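Local coordinates for Fe2OG dioxygenase domain-containing protein (Pseudomonas putida, PDB 4J25), which is a prolyl-4-hydroxylase of the 2-oxoglutarate oxygenase family, probably using iron, 2-oxoglutarate and oxygen to hydroxylate proline, with elongation factor Tu as a likely substrate, at residues E166-H171 with R212-L217; G173-M178 with E206-G211. All blocks are in the same frame, centred on the assembly; numbering follows the deposited sequence.

Contact 1 (E166-H171 with R212-L217). With OGA (N-oxalylglycine), chain J.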
loop_
_atom_site.group_PDB
_atom_site.type_symbol
_atom_site.label_atom_id
_atom_site.label_comp_id
_atom_site.label_asym_id
_atom_site.label_seq_id
_atom_site.Cartn_x
_atom_site.Cartn_y
_atom_site.Cartn_z
ATOM N N GLU A 166 -9.996 -1.472 -12.026
ATOM C CA GLU A 166 -10.483 -0.611 -13.083
ATOM C C GLU A 166 -11.986 -0.412 -12.942
ATOM O O GLU A 166 -12.704 -1.336 -12.566
ATOM C CB GLU A 166 -10.169 -1.236 -14.444
ATOM C CG GLU A 166 -8.678 -1.518 -14.664
ATOM C CD GLU A 166 -7.848 -0.253 -14.665
ATOM O OE1 GLU A 166 -6.606 -0.331 -14.459
ATOM O OE2 GLU A 166 -8.449 0.826 -14.870
ATOM N N GLY A 167 -12.444 0.804 -13.220
ATOM C CA GLY A 167 -13.867 1.093 -13.330
ATOM C C GLY A 167 -14.667 0.973 -12.046
ATOM O O GLY A 167 -15.861 0.661 -12.084
ATOM N N TRP A 168 -14.017 1.218 -10.911
ATOM C CA TRP A 168 -14.678 1.118 -9.615
ATOM C C TRP A 168 -15.707 2.224 -9.473
ATOM O O TRP A 168 -15.481 3.342 -9.923
ATOM C CB TRP A 168 -13.658 1.233 -8.478
ATOM C CG TRP A 168 -14.161 0.622 -7.220
ATOM C CD1 TRP A 168 -14.822 1.254 -6.205
ATOM C CD2 TRP A 168 -14.064 -0.753 -6.840
ATOM N NE1 TRP A 168 -15.144 0.355 -5.226
ATOM C CE2 TRP A 168 -14.690 -0.886 -5.592
ATOM C CE3 TRP A 168 -13.517 -1.887 -7.443
ATOM C CZ2 TRP A 168 -14.777 -2.106 -4.928
ATOM C CZ3 TRP A 168 -13.607 -3.103 -6.781
ATOM C CH2 TRP A 168 -14.229 -3.201 -5.539
ATOM N N GLN A 169 -16.844 1.912 -8.863
ATOM C CA GLN A 169 -17.870 2.921 -8.635
ATOM C C GLN A 169 -18.232 2.845 -7.165
ATOM O O GLN A 169 -17.981 1.819 -6.532
ATOM C CB GLN A 169 -19.110 2.681 -9.507
ATOM C CG GLN A 169 -18.864 2.691 -11.028
ATOM C CD GLN A 169 -18.486 4.063 -11.574
ATOM O OE1 GLN A 169 -19.188 5.061 -11.350
ATOM N NE2 GLN A 169 -17.369 4.117 -12.302
ATOM N N PRO A 170 -18.826 3.923 -6.621
ATOM C CA PRO A 170 -19.184 4.025 -5.201
ATOM C C PRO A 170 -20.218 2.993 -4.779
ATOM O O PRO A 170 -20.292 2.641 -3.607
ATOM C CB PRO A 170 -19.785 5.428 -5.093
ATOM C CG PRO A 170 -19.293 6.157 -6.294
ATOM C CD PRO A 170 -19.225 5.130 -7.364
ATOM N N HIS A 171 -21.023 2.529 -5.730
ATOM C CA HIS A 171 -22.009 1.485 -5.451
ATOM C C HIS A 171 -21.296 0.183 -5.096
ATOM O O HIS A 171 -21.892 -0.733 -4.523
ATOM C CB HIS A 171 -22.913 1.276 -6.669
ATOM C CG HIS A 171 -23.130 2.526 -7.463
ATOM N ND1 HIS A 171 -22.381 2.833 -8.578
ATOM C CD2 HIS A 171 -23.976 3.567 -7.279
ATOM C CE1 HIS A 171 -22.769 4.001 -9.059
ATOM N NE2 HIS A 171 -23.737 4.467 -8.289
ATOM N N ARG A 212 -18.036 -6.446 -5.423
ATOM C CA ARG A 212 -17.303 -7.117 -6.492
ATOM C C ARG A 212 -15.866 -7.372 -6.048
ATOM O O ARG A 212 -15.397 -6.775 -5.092
ATOM C CB ARG A 212 -17.327 -6.291 -7.782
ATOM C CG ARG A 212 -16.824 -4.869 -7.604
ATOM C CD ARG A 212 -16.678 -4.111 -8.933
ATOM N NE ARG A 212 -15.373 -4.330 -9.565
ATOM C CZ ARG A 212 -14.740 -3.449 -10.342
ATOM N NH1 ARG A 212 -13.555 -3.753 -10.861
ATOM N NH2 ARG A 212 -15.271 -2.263 -10.602
ATOM N N GLU A 213 -15.183 -8.282 -6.729
ATOM C CA GLU A 213 -13.824 -8.643 -6.348
ATOM C C GLU A 213 -12.968 -7.404 -6.204
ATOM O O GLU A 213 -12.947 -6.538 -7.077
ATOM C CB GLU A 213 -13.189 -9.539 -7.402
ATOM C CG GLU A 213 -13.822 -10.889 -7.542
ATOM C CD GLU A 213 -13.189 -11.669 -8.665
ATOM O OE1 GLU A 213 -12.024 -11.359 -9.020
ATOM O OE2 GLU A 213 -13.854 -12.577 -9.203
ATOM N N ARG A 214 -12.255 -7.314 -5.096
ATOM C CA ARG A 214 -11.451 -6.140 -4.834
ATOM C C ARG A 214 -9.978 -6.516 -4.768
ATOM O O ARG A 214 -9.571 -7.286 -3.923
ATOM C CB ARG A 214 -11.912 -5.496 -3.541
ATOM C CG ARG A 214 -11.176 -4.254 -3.126
ATOM C CD ARG A 214 -11.383 -4.135 -1.652
ATOM N NE ARG A 214 -11.043 -2.849 -1.067
ATOM C CZ ARG A 214 -9.910 -2.582 -0.414
ATOM N NH1 ARG A 214 -8.936 -3.486 -0.310
ATOM N NH2 ARG A 214 -9.736 -1.384 0.112
ATOM N N LEU A 215 -9.195 -5.928 -5.659
ATOM C CA LEU A 215 -7.785 -6.254 -5.809
ATOM C C LEU A 215 -6.854 -5.183 -5.263
ATOM O O LEU A 215 -7.060 -3.994 -5.514
ATOM C CB LEU A 215 -7.466 -6.439 -7.287
ATOM C CG LEU A 215 -8.230 -7.485 -8.084
ATOM C CD1 LEU A 215 -7.557 -7.619 -9.447
ATOM C CD2 LEU A 215 -8.275 -8.799 -7.388
ATOM N N SER A 216 -5.817 -5.608 -4.543
ATOM C CA SER A 216 -4.808 -4.676 -4.029
ATOM C C SER A 216 -3.424 -5.318 -3.888
ATOM O O SER A 216 -3.272 -6.528 -3.978
ATOM C CB SER A 216 -5.228 -4.155 -2.660
ATOM O OG SER A 216 -5.418 -5.243 -1.787
ATOM N N LEU A 217 -2.423 -4.474 -3.682
ATOM C CA LEU A 217 -1.060 -4.907 -3.404
ATOM C C LEU A 217 -0.692 -4.188 -2.108
ATOM O O LEU A 217 -0.559 -2.971 -2.071
ATOM C CB LEU A 217 -0.157 -4.515 -4.571
ATOM C CG LEU A 217 1.306 -4.938 -4.595
ATOM C CD1 LEU A 217 1.462 -6.411 -4.323
ATOM C CD2 LEU A 217 1.918 -4.584 -5.939
HETATM C C1 OGA J . -4.035 -4.831 5.527
HETATM C C2 OGA J . -5.039 -3.779 5.168
HETATM C C4 OGA J . -6.368 -2.565 3.478
HETATM C C5 OGA J . -6.656 -2.497 2.017
HETATM O O1 OGA J . -3.740 -5.687 4.644
HETATM O O2 OGA J . -3.483 -4.842 6.685
HETATM O "O2'" OGA J . -5.522 -3.080 6.047
HETATM O O3 OGA J . -7.015 -1.405 1.511
HETATM N N1 OGA J . -5.423 -3.586 3.789
HETATM O O4 OGA J . -6.542 -3.518 1.287
#
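Arg212 lies across the six-membered ring of Trp168, and its guanidinium reaches past the ring to the backbone of Glu166 and Gly167. The closest carbon approach is Trp168 CE3 to Arg212 CZ, 3.5 Å, with CE3 over the centre of the guanidinium. The two planes are not parallel but 34° apart, so this is a slanted overlap rather than a flat stack. Lower down the same side chain, Arg212 CD makes a CH-pi contact with the ring face, 4.3 Å from the centroid of the six-membered ring of Trp168. At the guanidinium edge, Arg212 NH1 donates to Glu166 O over 3.1 Å with a nearly straight N-H...O angle of 160°, and that oxygen lies in the guanidinium plane. This bond does most to set the rotation of the group; weak bonds from NH2 to Glu166 O and Gly167 O probably help. A bend at chi3 (-87°) turns the guanidinium onto these carbonyls after CG and CD have passed along the CH2-CZ3 side of the ring. Glu213 O meets the rim of the indole near its plane, 3.5 Å from Trp168 CZ3.

Here, in the double-stranded beta-helix (jellyroll), the loop after strand 156-163 packs against the residues leading into strand 214-222. Trp168 CH2 also packs on Arg214 CB at 3.8 Å. From there Arg214 runs extended from CG to NE, away from the tryptophan and into the pocket, where it grips one carboxylate of N-oxalylglycine: Arg214 NH1 to O4 at 2.9 Å and NH2 to O3 at 3.1 Å. In the second shell, Gly174 backs Arg214 and Gly173 backs Trp168. Arg212 NH2 also has a weak, long ion pair with Asp172, and Trp168 rests on Pro190.

Contact 2 (G173-M178 with E206-G211); sequences GGQLRM and EVLPAG. With OGA (N-oxalylglycine), chain J.
Gln175 and Leu208 meet at a slant, the leucine methyl CD1 lying 3.6 Å from the amide carbon CD of Gln175. A chi1 of 59° places Gln175 CG between its backbone N and carbonyl carbon, and the bend at chi2 brings the amide back against Leu208; NE2 is then held by Asp187. The same Leu208 CD1 sits over one face of the Arg177 guanidinium, off-centre toward its rim and 3.8 Å from NH2. Arg177 and Glu206 run side by side and point the same way, planes 45° apart. Their charged ends stop short of a salt bridge, with Arg177 NH1 and Glu206 OE1 4.3 Å apart. A water accepts from Arg177 NH1; its approach to Glu206 OE1 is unusually short, so that leg of the bridge is less certain. Arg177 NE forms its salt bridge with Asp187.

Successive residues point to opposite faces of the sheet. On the face opposite Arg177 and Glu206, Leu176 CD1 and Val207 CG2 come together at 4.2 Å and line the pocket, Val207 CG2 reaching 3.6 Å from C4 of N-oxalylglycine. Leu176 with Val207 is a non-hydrogen-bonded antiparallel pair; Arg177 with Glu206 is hydrogen-bonded through both backbone N-H groups. Beyond the strands, Leu208 N donates to Gln175 O, and Gly174 N donates to Pro209 O from above the carbonyl plane. The glycine backbone here is tight, Gly174 CA lying 3.1 Å from Leu208 O in a CA-H...O contact, with Ala210 CB packed against the same carbon.

Strand 205-207 lies between strand 176-179 and Tyr143 of strand 143-144, to which Val207 is backbone-bonded. Strand 176-179 is bonded on its far side to strand 185-188, and Leu176 and Met178 pack onto Val196 of strand 195-199 in the larger sheet.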
loop_
_atom_site.group_PDB
_atom_site.type_symbol
_atom_site.label_atom_id
_atom_site.label_comp_id
_atom_site.label_asym_id
_atom_site.label_seq_id
_atom_site.Cartn_x
_atom_site.Cartn_y
_atom_site.Cartn_z
ATOM N N GLY A 173 -18.750 -0.163 -3.048
ATOM C CA GLY A 173 -18.248 -0.196 -1.683
ATOM C C GLY A 173 -16.753 -0.476 -1.650
ATOM O O GLY A 173 -15.999 0.014 -2.488
ATOM N N GLY A 174 -16.326 -1.252 -0.660
ATOM C CA GLY A 174 -14.939 -1.671 -0.564
ATOM C C GLY A 174 -13.920 -0.602 -0.209
ATOM O O GLY A 174 -12.731 -0.802 -0.422
ATOM N N GLN A 175 -14.356 0.530 0.333
ATOM C CA GLN A 175 -13.406 1.578 0.666
ATOM C C GLN A 175 -12.515 1.150 1.827
ATOM O O GLN A 175 -12.939 0.402 2.713
ATOM C CB GLN A 175 -14.105 2.893 1.027
ATOM C CG GLN A 175 -15.066 2.810 2.217
ATOM C CD GLN A 175 -16.514 2.645 1.778
ATOM O OE1 GLN A 175 -16.917 1.579 1.304
ATOM N NE2 GLN A 175 -17.294 3.711 1.909
ATOM N N LEU A 176 -11.269 1.601 1.788
ATOM C CA LEU A 176 -10.451 1.638 2.994
ATOM C C LEU A 176 -10.940 2.847 3.804
ATOM O O LEU A 176 -11.012 3.948 3.273
ATOM C CB LEU A 176 -8.977 1.820 2.647
ATOM C CG LEU A 176 -7.994 1.970 3.817
ATOM C CD1 LEU A 176 -7.850 0.648 4.544
ATOM C CD2 LEU A 176 -6.634 2.468 3.338
ATOM N N ARG A 177 -11.301 2.631 5.062
ATOM C CA ARG A 177 -11.678 3.733 5.958
ATOM C C ARG A 177 -10.605 3.951 7.024
ATOM O O ARG A 177 -10.333 3.061 7.811
ATOM C CB ARG A 177 -13.026 3.451 6.619
ATOM C CG ARG A 177 -13.455 4.529 7.612
ATOM C CD ARG A 177 -14.914 4.417 7.969
ATOM N NE ARG A 177 -15.783 4.758 6.845
ATOM C CZ ARG A 177 -17.094 4.539 6.818
ATOM N NH1 ARG A 177 -17.701 3.960 7.843
ATOM N NH2 ARG A 177 -17.800 4.896 5.762
ATOM N N MET A 178 -10.020 5.150 7.030
ATOM C CA MET A 178 -8.915 5.504 7.898
ATOM C C MET A 178 -9.389 6.448 8.987
ATOM O O MET A 178 -10.082 7.425 8.715
ATOM C CB MET A 178 -7.826 6.202 7.090
ATOM C CG MET A 178 -7.374 5.408 5.874
ATOM S SD MET A 178 -6.453 6.426 4.715
ATOM C CE MET A 178 -4.900 6.536 5.575
ATOM N N GLU A 206 -9.936 0.144 8.375
ATOM C CA GLU A 206 -10.743 -1.029 8.103
ATOM C C GLU A 206 -11.119 -1.034 6.634
ATOM O O GLU A 206 -10.930 -0.039 5.931
ATOM C CB GLU A 206 -11.998 -1.027 8.981
ATOM C CG GLU A 206 -12.951 0.076 8.647
ATOM C CD GLU A 206 -14.120 0.162 9.594
ATOM O OE1 GLU A 206 -14.957 1.066 9.416
ATOM O OE2 GLU A 206 -14.201 -0.651 10.533
ATOM N N VAL A 207 -11.633 -2.164 6.166
ATOM C CA VAL A 207 -12.123 -2.282 4.798
ATOM C C VAL A 207 -13.587 -2.658 4.838
ATOM O O VAL A 207 -13.953 -3.666 5.429
ATOM C CB VAL A 207 -11.364 -3.346 4.004
ATOM C CG1 VAL A 207 -11.964 -3.502 2.565
ATOM C CG2 VAL A 207 -9.882 -3.012 3.960
ATOM N N LEU A 208 -14.428 -1.834 4.220
ATOM C CA LEU A 208 -15.858 -2.115 4.158
ATOM C C LEU A 208 -16.134 -3.126 3.037
ATOM O O LEU A 208 -15.385 -3.202 2.068
ATOM C CB LEU A 208 -16.652 -0.829 3.933
ATOM C CG LEU A 208 -16.610 0.226 5.043
ATOM C CD1 LEU A 208 -17.758 1.218 4.883
ATOM C CD2 LEU A 208 -16.686 -0.423 6.386
ATOM N N PRO A 209 -17.189 -3.942 3.189
ATOM C CA PRO A 209 -17.391 -4.970 2.164
ATOM C C PRO A 209 -17.649 -4.361 0.787
ATOM O O PRO A 209 -18.196 -3.254 0.688
ATOM C CB PRO A 209 -18.611 -5.755 2.667
ATOM C CG PRO A 209 -19.202 -4.945 3.758
ATOM C CD PRO A 209 -18.149 -4.049 4.296
ATOM N N ALA A 210 -17.217 -5.064 -0.256
ATOM C CA ALA A 210 -17.463 -4.632 -1.623
ATOM C C ALA A 210 -18.463 -5.565 -2.267
ATOM O O ALA A 210 -18.677 -6.678 -1.793
ATOM C CB ALA A 210 -16.177 -4.637 -2.423
ATOM N N GLY A 211 -19.062 -5.111 -3.360
ATOM C CA GLY A 211 -20.005 -5.925 -4.096
ATOM C C GLY A 211 -19.339 -6.648 -5.247
ATOM O O GLY A 211 -20.000 -7.371 -5.977
HETATM C C1 OGA J . -4.035 -4.831 5.527
HETATM C C2 OGA J . -5.039 -3.779 5.168
HETATM C C4 OGA J . -6.368 -2.565 3.478
HETATM C C5 OGA J . -6.656 -2.497 2.017
HETATM O O1 OGA J . -3.740 -5.687 4.644
HETATM O O2 OGA J . -3.483 -4.842 6.685
HETATM O "O2'" OGA J . -5.522 -3.080 6.047
HETATM O O3 OGA J . -7.015 -1.405 1.511
HETATM N N1 OGA J . -5.423 -3.586 3.789
HETATM O O4 OGA J . -6.542 -3.518 1.287
HETATM O O HOH W 1 -16.980 2.413 10.138
#

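Overall arrangement
Contact 2 is nested in the chain between the segments of contact 1, their centres 10 Å apart, and the two touch directly. Arg214 NE lies 2.7 Å from Gly174 O and Trp168 NE1 lies 2.9 Å from Gly173 O, both probable hydrogen bonds, so these carbonyls probably help to position Trp168 and Arg214. Arg214 CZ also packs 3.7 Å from Val207 CG1. Both contacts reach N-oxalylglycine, an analogue of 2-oxoglutarate, contact 1 with a charged grip and contact 2 with an apolar wall. Manganese, held by His146, Asp148 and His205 where the enzyme probably uses iron, is about 9 Å from the Arg214 side chain and about 6 Å from that of Leu176.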